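Local atomic coordinates of protein argonaute (Aquifex aeolicus, PDB entry 1YVU), a protein that uses short single-stranded DNA guides to bind complementary RNA targets and cleaves them as a metal-dependent endonuclease. Residues Y10-R15 against W303-E308. Numbering follows the deposited sequence.
Sequences YRIEYR and WYISPE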
loop_
_atom_site.group_PDB
_atom_site.type_symbol
_atom_site.label_atom_id
_atom_site.label_comp_id
_atom_site.label_asym_id
_atom_site.label_seq_id
_atom_site.Cartn_x
_atom_site.Cartn_y
_atom_site.Cartn_z
ATOM N N TYR A 10 12.664 -16.427 -8.727
ATOM C CA TYR A 10 13.575 -17.516 -9.049
ATOM C C TYR A 10 12.907 -18.849 -8.758
ATOM O O TYR A 10 12.415 -19.042 -7.635
ATOM C CB TYR A 10 14.803 -17.443 -8.146
ATOM C CG TYR A 10 15.526 -16.134 -8.142
ATOM C CD1 TYR A 10 15.159 -15.103 -7.241
ATOM C CD2 TYR A 10 16.546 -15.888 -9.073
ATOM C CE1 TYR A 10 15.801 -13.828 -7.295
ATOM C CE2 TYR A 10 17.202 -14.642 -9.130
ATOM C CZ TYR A 10 16.817 -13.609 -8.251
ATOM O OH TYR A 10 17.395 -12.367 -8.385
ATOM N N ARG A 11 12.998 -19.801 -9.706
ATOM C CA ARG A 11 12.415 -21.144 -9.551
ATOM C C ARG A 11 13.039 -21.805 -8.364
ATOM O O ARG A 11 14.245 -21.843 -8.250
ATOM C CB ARG A 11 12.619 -22.038 -10.775
ATOM C CG ARG A 11 11.751 -21.640 -11.931
ATOM C CD ARG A 11 11.645 -22.677 -13.049
ATOM N NE ARG A 11 10.632 -22.256 -14.033
ATOM C CZ ARG A 11 10.564 -22.657 -15.304
ATOM N NH1 ARG A 11 11.453 -23.517 -15.791
ATOM N NH2 ARG A 11 9.608 -22.172 -16.097
ATOM N N ILE A 12 12.192 -22.127 -7.400
ATOM C CA ILE A 12 12.608 -22.793 -6.185
ATOM C C ILE A 12 12.104 -24.246 -6.214
ATOM O O ILE A 12 11.037 -24.550 -6.757
ATOM C CB ILE A 12 12.189 -21.979 -4.898
ATOM C CG1 ILE A 12 12.737 -22.638 -3.646
ATOM C CG2 ILE A 12 10.678 -21.791 -4.791
ATOM C CD1 ILE A 12 12.667 -21.770 -2.460
ATOM N N GLU A 13 12.915 -25.145 -5.682
ATOM C CA GLU A 13 12.593 -26.558 -5.664
ATOM C C GLU A 13 13.060 -27.221 -4.378
ATOM O O GLU A 13 14.043 -26.789 -3.772
ATOM C CB GLU A 13 13.242 -27.244 -6.874
ATOM C CG GLU A 13 12.325 -27.355 -8.082
ATOM C CD GLU A 13 13.033 -27.212 -9.416
ATOM O OE1 GLU A 13 14.191 -27.645 -9.573
ATOM O OE2 GLU A 13 12.399 -26.672 -10.340
ATOM N N TYR A 14 12.291 -28.217 -3.936
ATOM C CA TYR A 14 12.601 -28.994 -2.737
ATOM C C TYR A 14 12.518 -30.514 -3.038
ATOM O O TYR A 14 11.448 -31.054 -3.363
ATOM C CB TYR A 14 11.677 -28.605 -1.577
ATOM C CG TYR A 14 12.066 -29.202 -0.238
ATOM C CD1 TYR A 14 13.394 -29.147 0.225
ATOM C CD2 TYR A 14 11.110 -29.828 0.573
ATOM C CE1 TYR A 14 13.768 -29.702 1.459
ATOM C CE2 TYR A 14 11.469 -30.393 1.823
ATOM C CZ TYR A 14 12.806 -30.332 2.259
ATOM O OH TYR A 14 13.199 -30.966 3.434
ATOM N N ARG A 15 13.673 -31.175 -2.952
ATOM C CA ARG A 15 13.822 -32.619 -3.185
ATOM C C ARG A 15 14.678 -33.179 -2.005
ATOM O O ARG A 15 15.834 -33.570 -2.221
ATOM C CB ARG A 15 14.563 -32.876 -4.520
ATOM C CG ARG A 15 14.005 -32.191 -5.759
ATOM C CD ARG A 15 14.862 -32.520 -6.991
ATOM N NE ARG A 15 14.896 -31.507 -8.064
ATOM C CZ ARG A 15 13.858 -31.112 -8.799
ATOM N NH1 ARG A 15 12.642 -31.596 -8.587
ATOM N NH2 ARG A 15 14.057 -30.317 -9.838
ATOM N N TRP A 303 17.255 -28.149 -0.843
ATOM C CA TRP A 303 16.732 -26.965 -1.533
ATOM C C TRP A 303 17.534 -26.438 -2.715
ATOM O O TRP A 303 18.748 -26.252 -2.623
ATOM C CB TRP A 303 16.572 -25.806 -0.553
ATOM C CG TRP A 303 15.500 -25.957 0.435
ATOM C CD1 TRP A 303 15.634 -26.426 1.694
ATOM C CD2 TRP A 303 14.103 -25.610 0.273
ATOM N NE1 TRP A 303 14.422 -26.391 2.345
ATOM C CE2 TRP A 303 13.464 -25.891 1.506
ATOM C CE3 TRP A 303 13.336 -25.076 -0.795
ATOM C CZ2 TRP A 303 12.079 -25.679 1.713
ATOM C CZ3 TRP A 303 11.929 -24.865 -0.590
ATOM C CH2 TRP A 303 11.333 -25.171 0.670
ATOM N N TYR A 304 16.819 -26.120 -3.791
ATOM C CA TYR A 304 17.410 -25.549 -4.990
ATOM C C TYR A 304 16.678 -24.257 -5.259
ATOM O O TYR A 304 15.465 -24.168 -5.063
ATOM C CB TYR A 304 17.220 -26.447 -6.200
ATOM C CG TYR A 304 17.809 -25.880 -7.472
ATOM C CD1 TYR A 304 19.204 -25.895 -7.672
ATOM C CD2 TYR A 304 16.980 -25.368 -8.507
ATOM C CE1 TYR A 304 19.780 -25.426 -8.866
ATOM C CE2 TYR A 304 17.548 -24.882 -9.727
ATOM C CZ TYR A 304 18.957 -24.922 -9.889
ATOM O OH TYR A 304 19.559 -24.471 -11.046
ATOM N N ILE A 305 17.449 -23.260 -5.686
ATOM C CA ILE A 305 16.951 -21.949 -6.047
ATOM C C ILE A 305 17.700 -21.620 -7.338
ATOM O O ILE A 305 18.938 -21.726 -7.399
ATOM C CB ILE A 305 17.245 -20.850 -4.952
ATOM C CG1 ILE A 305 16.676 -21.253 -3.568
ATOM C CG2 ILE A 305 16.588 -19.508 -5.370
ATOM C CD1 ILE A 305 17.006 -20.318 -2.423
ATOM N N SER A 306 16.942 -21.256 -8.373
ATOM C CA SER A 306 17.493 -20.893 -9.664
ATOM C C SER A 306 18.313 -19.585 -9.567
ATOM O O SER A 306 17.900 -18.637 -8.889
ATOM C CB SER A 306 16.347 -20.712 -10.679
ATOM O OG SER A 306 16.811 -20.730 -12.032
ATOM N N PRO A 307 19.558 -19.578 -10.119
ATOM C CA PRO A 307 20.438 -18.390 -10.110
ATOM C C PRO A 307 19.906 -17.338 -11.094
ATOM O O PRO A 307 20.239 -16.156 -11.011
ATOM C CB PRO A 307 21.765 -18.958 -10.617
ATOM C CG PRO A 307 21.735 -20.371 -10.111
ATOM C CD PRO A 307 20.338 -20.777 -10.495
ATOM N N GLU A 308 19.054 -17.810 -11.998
ATOM C CA GLU A 308 18.446 -17.006 -13.031
ATOM C C GLU A 308 17.030 -16.464 -12.728
ATOM O O GLU A 308 16.088 -17.221 -12.432
ATOM C CB GLU A 308 18.474 -17.783 -14.352
ATOM C CG GLU A 308 19.883 -17.956 -14.936
ATOM C CD GLU A 308 19.983 -17.543 -16.396
ATOM O OE1 GLU A 308 19.456 -18.283 -17.262
ATOM O OE2 GLU A 308 20.582 -16.481 -16.679
#
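E13 and Y304 form the hydrogen-bonded pair of two antiparallel strands, satisfying each other's amides: E13 N donates to Y304 O at 2.8 Å, and Y304 N to E13 O at 2.9 Å in a nearly straight bond (173°). Two residues further along each strand, in opposite directions, R11 O accepts from S306 N at 2.8 Å. I12, in a non-hydrogen-bonded pair with I305, bonds its backbone instead to F153 on strand 153-165. The E13 carboxylate lies beside the Y304 ring and suits its partly exposed place because R15 NH2, 2.7 Å from OE1, would neutralise it. Y10 CB packs on I305 CG2, while its hydroxyl is hydrogen-bonded to E309. The face bearing I12, Y14, W303 and I305 packs on helix 94-107; helix 280-299 also covers W303 and I305. Large and flat, W303 suits this buried position, meeting F101 and F104 edge-to-face and I12 CD1 at CZ3 (3.7 Å). With CG anti to the backbone N (chi1 -171°), Y14 carries its ring across to an offset stack on the indole's five-membered ring, planes 24° apart, CB over the six-membered ring. Replacing W303 with an alanine would probably leave Y14 without its stacking partner and open a gap beside I12 and F101. Linker L2 thus supplies the edge strand of a five-stranded antiparallel sheet, beside strand 9-14 of the N-terminal domain, the remaining strands coming from linker L1.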